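Local coordinates for protein methyl-accepting chemotaxis sensory transducer (Anaeromyxobacter dehalogenans, PDB 4K08) that probably senses small molecules in the periplasm through a PAS-like Cache domain and passes the signal on to the chemotaxis machinery, at residues 8-13 with 51-56; 37-42 with 131-136; 58-61 with 67-70; 94-99 with 125-130. All coordinates share one frame; numbering follows the deposited sequence.

Interactions 1, 2 and 4 set helices and loops against one another and the antiparallel sheet, and interaction 3 pairs two of its strands. An acetate, probably from the crystallisation liquor, occupies what may be the ligand pocket: in interaction 3 His70 NE2 grips the acetate O at 2.7 Å, and the acetate lies over one face of the Trp59 indole. Interaction 4 adjoins it, the Phe96 side chain about 4 Å from the acetate and Phe96 CE2 3.2 Å from Trp59 CZ2. Interaction 2 joins interaction 3 through Trp135 and Val60, and interaction 4 through the turn between strands 120-130 and 135-142. Interaction 1 reaches interaction 3 through Tyr52 and Phe58; its centre is about 22 Å from that of interaction 2.

Interaction 1. Residues 8-13 with 51-56; sequences QAKVRA and RYDGSE
Lys10 and Asp53 form a salt bridge at the surface, the polar link between residues 8-13 and 51-56. The two side chains approach from opposite directions. Lys10 runs out fully extended, its CG anti to the backbone N (chi1 -179°), and this length carries NZ to within 2.7 Å of Asp53 OD1, where it meets the syn lone pair. A second, weak bond from Lys10 NZ to Asp53 OD2 at 3.1 Å lets the ammonium straddle the carboxylate.

A van der Waals contact lies deeper. Val11 meets the phenol end of Tyr52 at about a right angle, with Val11 CG2 3.7 Å from Tyr52 OH and CG1 slightly farther away. Tyr52 is buried, and its hydroxyl is hydrogen-bonded to Ser139 OG of strand 135-142. One face of the Tyr52 ring is covered by Glu56 CB, 3.4 Å above its plane.

Within the loop, Tyr52 and Glu56 exchange two backbone hydrogen bonds, closing a short loop through Asp53, Gly54 and Ser55. A long N-terminal helix packed against an antiparallel sheet is characteristic of the PAS-like Cache fold; here the salt bridge also ties it to the loop before strand 59-62.

Interaction 2. Residues 37-42 with 131-136; sequences DEARRA and QPWGWV
The side chain of Arg40 is wedged against two tryptophans, over the face of Trp133 and beside the six-membered ring of Trp135, and its aliphatic stem, more than its charge, makes the closest contact. Arg40 CG sits almost squarely over the six-membered ring of Trp133, 3.3 Å from the centroid and 8° off the ring normal, a close CH-pi contact. With CG anti to the carbonyl carbon (chi1 -77°) the stem lies across this face, and the bend at chi3 then swings the guanidinium toward the pyrrole end of the indole. There Arg40 CZ stands 4.9 Å from the centroid of the five-membered ring, a cation-pi contact over the face. The guanidinium does not stack flat: its plane is turned 79° from that of the indole, and Trp133 CD1 lies at its edge.

Trp135 meets the same stem, with its CZ2 3.7 Å from Arg40 CG, while the backbone O of Arg40 approaches the Trp135 edge at CH2. Trp133 and Trp135 also touch each other, CE3 of Trp133 lying 3.5 Å above the Trp135 plane near its rim. Ala39 completes the contact, its CB against the Trp133 edge at CZ2, 3.5 Å away. No hydrogen bond crosses the interface.

Trp133 projects from the turn joining strands 120-130 and 135-142 and Trp135 from the start of the second strand, where Gly134 and Trp135 together face Tyr130 in a G1 beta bulge. They reach helix 36-49 and also touch Val22 of helix 5-30, so the two indoles are wedged against both helices, while Trp135 rests on Val60 of strand 59-62.

Interaction 3. Residues 58-61 with 67-70; sequences FWVN and MVMH. With ACT (acetate ion), chain C.
Residues 67-70 and 58-61 belong to a beta hairpin at the edge of the sheet of this Cache domain, with Met69 paired to Val60 and Met67 to Asn61 either side of a classic bulge. Met67, a selenomethionine, bends at chi2 and chi3 to bring SE obliquely to the Trp59 indole, 4.1 Å from Trp59 CD1, a Met-aromatic contact. Val68 and Met69 form the bulge: their backbone nitrogens both donate to Val60 O, from the same face of its carbonyl plane, with the N-H...O angle at Met69 N the straighter, 171°. Val68 CB also packs on Val60 CG1 at 3.8 Å. Met69 O returns the pairing by accepting from Val60 N at 2.8 Å.

His70 lays CD2 against Trp59 CB, the two rings nearly parallel but barely overlapping. The acetate, probably from the crystallisation liquor, meets the His70 edge and lies over the Trp59 face, its methyl 3.5 Å above the plane; it is also hydrogen-bonded to Tyr57, Tyr110 and Lys123. Replacing Trp59 by alanine would probably leave the acetate methyl without the ring face it packs on and Asn61 OD1 without its indole donor. That bond, Trp59 NE1 to Asn61 OD1 at 3.0 Å, has its acceptor in the indole plane and its donor in the carbonyl plane.

Interaction 4. Residues 94-99 with 125-130; sequences QEFVRT and SFVTQY
The Phe96 ring takes a methyl of Val127 on one face: CG1 stands 3.8 Å above the plane, displaced toward the rim on the CD1 and CG side. It is a CH-pi contact, 3.9 Å from the ring centroid to Val127 CG1 and 17° off the normal. Round the same ring, Tyr110 of strand 105-113 meets Phe96 edge-to-face, and the Trp59 indole packs against it with the planes at about 30°.

Phe96 and Val127 cross at about a right angle. Val127 holds CG1 anti to its carbonyl carbon (chi1 -69°), which aims this methyl at the ring and turns CG2 toward Thr99, whose CG2 is 4.3 Å away, a looser touch. Thr99 itself is tied back into its helix: OG1 donates to Glu95 O at 2.6 Å, and Thr99 N reaches that oxygen from the opposite face of the carbonyl plane. With its hydroxyl thus engaged, Thr99 offers a methyl to the strand.

A serine in place of Phe96 would probably open a gap over Val127 CG1 and deprive the Trp59 indole of a packing partner beside the acetate.

No hydrogen bond links residues 94-99 to 125-130, so these segments meet through side chains. Helix 92-103 lies across strand 120-130 and also touches Val108 of strand 105-113 and Asn61 of strand 59-62, while Phe126, pointing away from it, packs on Val15 of helix 5-30.

Interaction 1. Residues 8-13 with 51-56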
# COMPACT_ATOMS: atom_id res chain seq x y z
N GLN A 8 5.90 13.96 2.80
CA GLN A 8 4.58 13.33 2.83
C GLN A 8 3.87 13.59 1.53
O GLN A 8 3.18 12.72 1.04
CB GLN A 8 3.73 13.83 4.00
CG GLN A 8 4.09 13.24 5.34
CD GLN A 8 3.06 13.55 6.41
OE1 GLN A 8 3.40 13.92 7.52
NE2 GLN A 8 1.78 13.39 6.07
N ALA A 9 4.03 14.80 0.99
CA ALA A 9 3.44 15.13 -0.30
C ALA A 9 4.04 14.25 -1.40
O ALA A 9 3.35 13.88 -2.33
CB ALA A 9 3.65 16.61 -0.64
N LYS A 10 5.31 13.92 -1.31
CA LYS A 10 5.89 13.08 -2.34
C LYS A 10 5.40 11.64 -2.26
O LYS A 10 5.17 11.01 -3.28
CB LYS A 10 7.42 13.10 -2.32
CG LYS A 10 8.01 12.24 -3.44
CD LYS A 10 9.37 12.68 -3.85
CE LYS A 10 9.89 11.83 -4.99
NZ LYS A 10 11.37 12.09 -5.15
N VAL A 11 5.26 11.11 -1.04
CA VAL A 11 4.70 9.78 -0.83
C VAL A 11 3.25 9.77 -1.35
O VAL A 11 2.84 8.88 -2.12
CB VAL A 11 4.77 9.37 0.65
CG1 VAL A 11 3.91 8.14 0.93
CG2 VAL A 11 6.24 9.10 1.05
N ARG A 12 2.50 10.79 -0.97
CA ARG A 12 1.12 10.90 -1.40
C ARG A 12 1.10 10.91 -2.90
O ARG A 12 0.29 10.24 -3.51
CB ARG A 12 0.43 12.19 -0.86
CG ARG A 12 -1.03 12.36 -1.34
CD ARG A 12 -1.64 13.74 -0.91
NE ARG A 12 -0.86 14.32 0.20
CZ ARG A 12 -0.42 15.58 0.28
NH1 ARG A 12 -0.69 16.48 -0.68
NH2 ARG A 12 0.30 15.96 1.34
N ALA A 13 2.02 11.65 -3.50
CA ALA A 13 2.06 11.76 -4.96
C ALA A 13 2.44 10.43 -5.64
O ALA A 13 1.95 10.13 -6.74
CB ALA A 13 3.01 12.86 -5.37
N ARG A 51 10.08 0.66 -7.68
CA ARG A 51 10.62 1.29 -6.47
C ARG A 51 10.73 2.77 -6.79
O ARG A 51 10.76 3.15 -7.95
CB ARG A 51 12.01 0.70 -6.14
CG ARG A 51 11.98 -0.79 -5.79
CD ARG A 51 11.14 -1.05 -4.39
NE ARG A 51 11.38 -2.43 -3.99
CZ ARG A 51 10.83 -3.48 -4.61
NH1 ARG A 51 9.93 -3.26 -5.59
NH2 ARG A 51 11.11 -4.73 -4.26
N TYR A 52 10.81 3.63 -5.79
CA TYR A 52 11.16 5.02 -6.06
C TYR A 52 12.16 5.50 -5.02
O TYR A 52 12.27 4.88 -3.92
CB TYR A 52 9.94 5.95 -6.08
CG TYR A 52 9.10 6.02 -4.80
CD1 TYR A 52 8.12 5.05 -4.52
CD2 TYR A 52 9.27 7.06 -3.88
CE1 TYR A 52 7.31 5.12 -3.34
CE2 TYR A 52 8.50 7.13 -2.71
CZ TYR A 52 7.53 6.16 -2.45
OH TYR A 52 6.78 6.24 -1.30
N ASP A 53 12.86 6.58 -5.37
CA ASP A 53 13.81 7.24 -4.45
C ASP A 53 14.71 6.17 -3.88
O ASP A 53 14.97 6.17 -2.66
CB ASP A 53 13.12 8.01 -3.29
CG ASP A 53 12.32 9.24 -3.77
OD1 ASP A 53 12.49 9.66 -4.93
OD2 ASP A 53 11.48 9.79 -3.03
N GLY A 54 15.13 5.24 -4.73
CA GLY A 54 15.98 4.13 -4.30
C GLY A 54 15.17 2.87 -3.91
O GLY A 54 14.78 2.02 -4.73
N SER A 55 14.84 2.75 -2.64
CA SER A 55 14.27 1.49 -2.22
C SER A 55 12.83 1.65 -1.65
O SER A 55 12.27 0.69 -1.12
CB SER A 55 15.23 0.88 -1.18
OG SER A 55 15.10 1.65 0.02
N GLU A 56 12.23 2.82 -1.78
CA GLU A 56 10.85 2.98 -1.31
C GLU A 56 9.91 2.11 -2.18
O GLU A 56 10.11 1.98 -3.42
CB GLU A 56 10.36 4.43 -1.33
CG GLU A 56 11.32 5.47 -0.75
CD GLU A 56 11.61 5.33 0.76
OE1 GLU A 56 10.99 4.52 1.51
OE2 GLU A 56 12.49 6.10 1.19

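Interaction 2. Residues 37-42 with 131-136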
# COMPACT_ATOMS: atom_id res chain seq x y z
N ASP A 37 -8.99 -10.91 -13.74
CA ASP A 37 -7.80 -11.58 -13.24
C ASP A 37 -6.54 -11.03 -13.96
O ASP A 37 -5.62 -10.61 -13.30
CB ASP A 37 -7.95 -13.11 -13.36
CG ASP A 37 -6.62 -13.84 -13.25
OD1 ASP A 37 -6.05 -13.95 -12.15
OD2 ASP A 37 -6.11 -14.31 -14.29
N GLU A 38 -6.52 -11.00 -15.29
CA GLU A 38 -5.37 -10.41 -16.01
C GLU A 38 -5.06 -8.98 -15.59
O GLU A 38 -3.89 -8.59 -15.50
CB GLU A 38 -5.58 -10.43 -17.55
CG GLU A 38 -5.34 -11.78 -18.12
CD GLU A 38 -5.85 -11.94 -19.58
OE1 GLU A 38 -6.34 -10.95 -20.18
OE2 GLU A 38 -5.76 -13.07 -20.09
N ALA A 39 -6.11 -8.19 -15.39
CA ALA A 39 -5.96 -6.80 -15.00
C ALA A 39 -5.23 -6.73 -13.63
O ALA A 39 -4.31 -5.94 -13.43
CB ALA A 39 -7.33 -6.13 -14.93
N ARG A 40 -5.71 -7.53 -12.67
CA ARG A 40 -5.14 -7.55 -11.33
C ARG A 40 -3.69 -8.02 -11.37
O ARG A 40 -2.81 -7.44 -10.68
CB ARG A 40 -5.96 -8.48 -10.42
CG ARG A 40 -7.26 -7.88 -9.94
CD ARG A 40 -7.94 -8.76 -8.86
NE ARG A 40 -8.45 -10.01 -9.38
CZ ARG A 40 -9.68 -10.15 -9.89
NH1 ARG A 40 -10.50 -9.12 -9.90
NH2 ARG A 40 -10.08 -11.32 -10.37
N ARG A 41 -3.42 -9.08 -12.15
CA ARG A 41 -2.05 -9.55 -12.27
C ARG A 41 -1.10 -8.52 -12.90
O ARG A 41 0.06 -8.35 -12.45
CB ARG A 41 -1.99 -10.93 -12.97
CG ARG A 41 -2.62 -11.99 -12.08
CD ARG A 41 -2.32 -13.38 -12.55
NE ARG A 41 -3.16 -13.72 -13.70
CZ ARG A 41 -2.76 -13.70 -14.98
NH1 ARG A 41 -1.51 -13.35 -15.29
NH2 ARG A 41 -3.61 -14.05 -15.96
N ALA A 42 -1.56 -7.79 -13.91
CA ALA A 42 -0.75 -6.76 -14.56
C ALA A 42 -0.44 -5.59 -13.56
O ALA A 42 0.71 -5.11 -13.48
CB ALA A 42 -1.47 -6.22 -15.86
N GLN A 131 -11.85 0.40 -5.17
CA GLN A 131 -12.99 -0.32 -4.61
C GLN A 131 -13.45 -1.51 -5.44
O GLN A 131 -13.83 -2.54 -4.88
CB GLN A 131 -14.19 0.62 -4.39
CG GLN A 131 -14.07 1.44 -3.12
CD GLN A 131 -15.42 1.84 -2.56
OE1 GLN A 131 -16.16 2.59 -3.20
NE2 GLN A 131 -15.76 1.32 -1.38
N PRO A 132 -13.41 -1.40 -6.77
CA PRO A 132 -13.97 -2.56 -7.47
C PRO A 132 -13.24 -3.88 -7.13
O PRO A 132 -13.84 -4.93 -7.34
CB PRO A 132 -13.81 -2.20 -8.97
CG PRO A 132 -13.78 -0.68 -9.00
CD PRO A 132 -13.08 -0.28 -7.67
N TRP A 133 -12.00 -3.85 -6.61
CA TRP A 133 -11.30 -5.09 -6.30
C TRP A 133 -11.11 -5.27 -4.81
O TRP A 133 -10.52 -6.27 -4.36
CB TRP A 133 -9.91 -5.12 -6.97
CG TRP A 133 -9.97 -5.20 -8.49
CD1 TRP A 133 -11.04 -5.56 -9.27
CD2 TRP A 133 -8.88 -4.91 -9.39
NE1 TRP A 133 -10.69 -5.50 -10.61
CE2 TRP A 133 -9.37 -5.12 -10.71
CE3 TRP A 133 -7.54 -4.50 -9.20
CZ2 TRP A 133 -8.57 -4.93 -11.85
CZ3 TRP A 133 -6.74 -4.30 -10.33
CH2 TRP A 133 -7.27 -4.51 -11.66
N GLY A 134 -11.60 -4.31 -4.04
CA GLY A 134 -11.45 -4.36 -2.59
C GLY A 134 -9.97 -4.23 -2.20
O GLY A 134 -9.53 -4.85 -1.22
N TRP A 135 -9.19 -3.47 -2.97
CA TRP A 135 -7.76 -3.27 -2.69
C TRP A 135 -7.46 -2.00 -1.89
O TRP A 135 -8.12 -0.96 -2.07
CB TRP A 135 -6.95 -3.17 -3.99
CG TRP A 135 -6.72 -4.48 -4.62
CD1 TRP A 135 -7.23 -5.68 -4.24
CD2 TRP A 135 -5.88 -4.73 -5.73
NE1 TRP A 135 -6.77 -6.68 -5.07
CE2 TRP A 135 -5.92 -6.11 -5.99
CE3 TRP A 135 -5.06 -3.91 -6.53
CZ2 TRP A 135 -5.20 -6.70 -7.04
CZ3 TRP A 135 -4.35 -4.49 -7.56
CH2 TRP A 135 -4.43 -5.87 -7.82
N VAL A 136 -6.42 -2.08 -1.07
CA VAL A 136 -5.81 -0.90 -0.47
C VAL A 136 -4.39 -0.86 -1.02
O VAL A 136 -3.71 -1.86 -0.95
CB VAL A 136 -5.76 -1.01 1.07
CG1 VAL A 136 -4.95 0.18 1.70
CG2 VAL A 136 -7.20 -1.09 1.63

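Interaction 3. Residues 58-61 with 67-70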
# COMPACT_ATOMS: atom_id res chain seq x y z
N PHE A 58 5.77 -0.12 -2.76
CA PHE A 58 4.31 -0.13 -2.63
C PHE A 58 3.90 -1.51 -2.10
O PHE A 58 4.58 -2.46 -2.41
CB PHE A 58 3.63 0.07 -4.01
CG PHE A 58 3.99 1.38 -4.69
CD1 PHE A 58 3.36 2.57 -4.32
CD2 PHE A 58 4.98 1.43 -5.67
CE1 PHE A 58 3.72 3.78 -4.92
CE2 PHE A 58 5.33 2.61 -6.28
CZ PHE A 58 4.70 3.80 -5.90
N TRP A 59 2.77 -1.63 -1.40
CA TRP A 59 2.21 -2.95 -1.12
C TRP A 59 0.71 -2.87 -1.40
O TRP A 59 0.14 -1.79 -1.51
CB TRP A 59 2.40 -3.37 0.37
CG TRP A 59 1.47 -2.57 1.30
CD1 TRP A 59 0.16 -2.90 1.69
CD2 TRP A 59 1.75 -1.30 1.90
NE1 TRP A 59 -0.34 -1.92 2.52
CE2 TRP A 59 0.57 -0.91 2.63
CE3 TRP A 59 2.86 -0.44 1.90
CZ2 TRP A 59 0.49 0.29 3.36
CZ3 TRP A 59 2.78 0.78 2.66
CH2 TRP A 59 1.60 1.12 3.36
N VAL A 60 0.07 -4.02 -1.49
CA VAL A 60 -1.35 -4.08 -1.68
C VAL A 60 -1.93 -5.03 -0.64
O VAL A 60 -1.45 -6.16 -0.49
CB VAL A 60 -1.73 -4.60 -3.09
CG1 VAL A 60 -3.29 -4.71 -3.20
CG2 VAL A 60 -1.12 -3.70 -4.20
N ASN A 61 -2.96 -4.59 0.08
CA ASN A 61 -3.74 -5.53 0.87
C ASN A 61 -5.22 -5.37 0.56
O ASN A 61 -5.59 -4.39 -0.07
CB ASN A 61 -3.45 -5.42 2.38
CG ASN A 61 -3.86 -4.07 2.98
OD1 ASN A 61 -3.05 -3.13 3.06
ND2 ASN A 61 -5.11 -3.97 3.42
N MSE A 67 -3.12 -9.81 3.08
CA MSE A 67 -2.07 -9.29 2.20
C MSE A 67 -2.29 -9.87 0.78
O MSE A 67 -2.44 -11.10 0.62
CB MSE A 67 -0.67 -9.65 2.67
CG MSE A 67 0.41 -8.94 1.84
SE MSE A 67 0.39 -6.99 2.18
CE MSE A 67 1.24 -6.92 3.91
N VAL A 68 -2.30 -8.98 -0.22
CA VAL A 68 -2.33 -9.39 -1.64
C VAL A 68 -0.90 -9.49 -2.19
O VAL A 68 -0.56 -10.54 -2.75
CB VAL A 68 -3.16 -8.41 -2.50
CG1 VAL A 68 -3.16 -8.84 -4.02
CG2 VAL A 68 -4.61 -8.36 -1.99
N MSE A 69 -0.09 -8.44 -2.02
CA MSE A 69 1.29 -8.40 -2.51
C MSE A 69 2.12 -7.42 -1.69
O MSE A 69 1.84 -6.22 -1.68
CB MSE A 69 1.35 -7.94 -3.99
CG MSE A 69 2.66 -8.26 -4.71
SE MSE A 69 4.10 -7.00 -4.22
CE MSE A 69 3.14 -5.42 -4.77
N HIS A 70 3.16 -7.97 -1.05
CA HIS A 70 4.12 -7.17 -0.32
C HIS A 70 5.50 -7.52 -0.89
O HIS A 70 5.92 -8.66 -0.85
CB HIS A 70 4.08 -7.44 1.21
CG HIS A 70 4.70 -6.33 2.01
ND1 HIS A 70 6.07 -6.09 2.00
CD2 HIS A 70 4.14 -5.38 2.79
CE1 HIS A 70 6.32 -5.04 2.78
NE2 HIS A 70 5.18 -4.57 3.24
C ACT C . 4.38 -1.46 5.04
O ACT C . 5.24 -2.18 4.40
OXT ACT C . 4.72 -0.30 5.40
CH3 ACT C . 2.95 -1.92 5.37

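Interaction 4. Residues 94-99 with 125-130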
# COMPACT_ATOMS: atom_id res chain seq x y z
N GLN A 94 -5.64 -3.03 9.97
CA GLN A 94 -7.02 -2.68 10.32
C GLN A 94 -7.17 -1.15 10.18
O GLN A 94 -8.17 -0.69 9.63
CB GLN A 94 -7.45 -3.23 11.72
CG GLN A 94 -8.38 -4.50 11.56
CD GLN A 94 -8.19 -5.50 12.72
OE1 GLN A 94 -7.31 -6.41 12.65
NE2 GLN A 94 -8.97 -5.31 13.81
N GLU A 95 -6.17 -0.39 10.61
CA GLU A 95 -6.29 1.07 10.53
C GLU A 95 -6.27 1.58 9.08
O GLU A 95 -6.94 2.55 8.75
CB GLU A 95 -5.24 1.77 11.40
CG GLU A 95 -5.52 1.65 12.91
CD GLU A 95 -6.88 2.25 13.31
OE1 GLU A 95 -7.04 3.48 13.13
OE2 GLU A 95 -7.78 1.50 13.78
N PHE A 96 -5.52 0.91 8.20
CA PHE A 96 -5.58 1.25 6.76
C PHE A 96 -7.01 1.05 6.22
O PHE A 96 -7.53 1.88 5.48
CB PHE A 96 -4.68 0.34 5.92
CG PHE A 96 -3.21 0.45 6.24
CD1 PHE A 96 -2.70 1.55 6.91
CD2 PHE A 96 -2.32 -0.54 5.82
CE1 PHE A 96 -1.34 1.64 7.19
CE2 PHE A 96 -0.96 -0.47 6.11
CZ PHE A 96 -0.47 0.63 6.79
N VAL A 97 -7.60 -0.09 6.56
CA VAL A 97 -8.91 -0.45 6.02
C VAL A 97 -9.96 0.54 6.55
O VAL A 97 -10.80 0.99 5.77
CB VAL A 97 -9.29 -1.94 6.31
CG1 VAL A 97 -10.86 -2.22 6.11
CG2 VAL A 97 -8.41 -2.85 5.49
N ARG A 98 -9.88 0.89 7.84
CA ARG A 98 -10.81 1.88 8.42
C ARG A 98 -10.65 3.24 7.76
O ARG A 98 -11.62 3.91 7.47
CB ARG A 98 -10.60 2.03 9.93
CG ARG A 98 -11.12 0.88 10.78
CD ARG A 98 -11.23 1.30 12.26
NE ARG A 98 -10.28 0.58 13.11
CZ ARG A 98 -10.31 -0.74 13.31
NH1 ARG A 98 -9.38 -1.34 14.09
NH2 ARG A 98 -11.27 -1.49 12.70
N THR A 99 -9.41 3.64 7.51
CA THR A 99 -9.13 4.93 6.90
C THR A 99 -9.67 5.01 5.47
O THR A 99 -10.25 6.03 5.10
CB THR A 99 -7.60 5.15 6.82
OG1 THR A 99 -7.06 5.10 8.14
CG2 THR A 99 -7.26 6.49 6.16
N SER A 125 2.65 6.37 6.22
CA SER A 125 2.24 5.91 4.89
C SER A 125 0.98 6.59 4.41
O SER A 125 0.07 6.91 5.21
CB SER A 125 2.05 4.40 4.90
OG SER A 125 3.30 3.73 5.04
N PHE A 126 0.92 6.86 3.11
CA PHE A 126 -0.35 7.19 2.47
C PHE A 126 -0.99 5.93 1.87
O PHE A 126 -0.34 5.21 1.08
CB PHE A 126 -0.18 8.26 1.40
CG PHE A 126 -1.48 8.92 1.01
CD1 PHE A 126 -2.08 9.87 1.85
CD2 PHE A 126 -2.12 8.59 -0.18
CE1 PHE A 126 -3.28 10.49 1.51
CE2 PHE A 126 -3.33 9.21 -0.55
CZ PHE A 126 -3.91 10.16 0.31
N VAL A 127 -2.24 5.67 2.25
CA VAL A 127 -3.02 4.56 1.68
C VAL A 127 -4.23 5.04 0.90
O VAL A 127 -4.86 6.05 1.23
CB VAL A 127 -3.50 3.57 2.74
CG1 VAL A 127 -2.30 2.81 3.33
CG2 VAL A 127 -4.39 4.30 3.84
N THR A 128 -4.53 4.31 -0.16
CA THR A 128 -5.66 4.65 -1.00
C THR A 128 -6.39 3.36 -1.37
O THR A 128 -5.91 2.28 -1.08
CB THR A 128 -5.21 5.44 -2.23
OG1 THR A 128 -6.37 5.98 -2.88
CG2 THR A 128 -4.43 4.54 -3.18
N GLN A 129 -7.56 3.45 -1.99
CA GLN A 129 -8.30 2.22 -2.29
C GLN A 129 -8.61 2.15 -3.76
O GLN A 129 -8.68 3.17 -4.46
CB GLN A 129 -9.62 2.16 -1.49
CG GLN A 129 -10.61 3.20 -1.96
CD GLN A 129 -11.91 3.20 -1.17
OE1 GLN A 129 -12.22 2.27 -0.39
NE2 GLN A 129 -12.69 4.26 -1.37
N TYR A 130 -8.80 0.92 -4.23
CA TYR A 130 -9.44 0.70 -5.53
C TYR A 130 -10.66 -0.19 -5.25
O TYR A 130 -10.53 -1.41 -5.06
CB TYR A 130 -8.45 0.09 -6.55
CG TYR A 130 -9.12 -0.12 -7.89
CD1 TYR A 130 -9.64 0.97 -8.60
CD2 TYR A 130 -9.29 -1.39 -8.42
CE1 TYR A 130 -10.31 0.80 -9.83
CE2 TYR A 130 -9.96 -1.58 -9.65
CZ TYR A 130 -10.46 -0.48 -10.34
OH TYR A 130 -11.10 -0.66 -11.56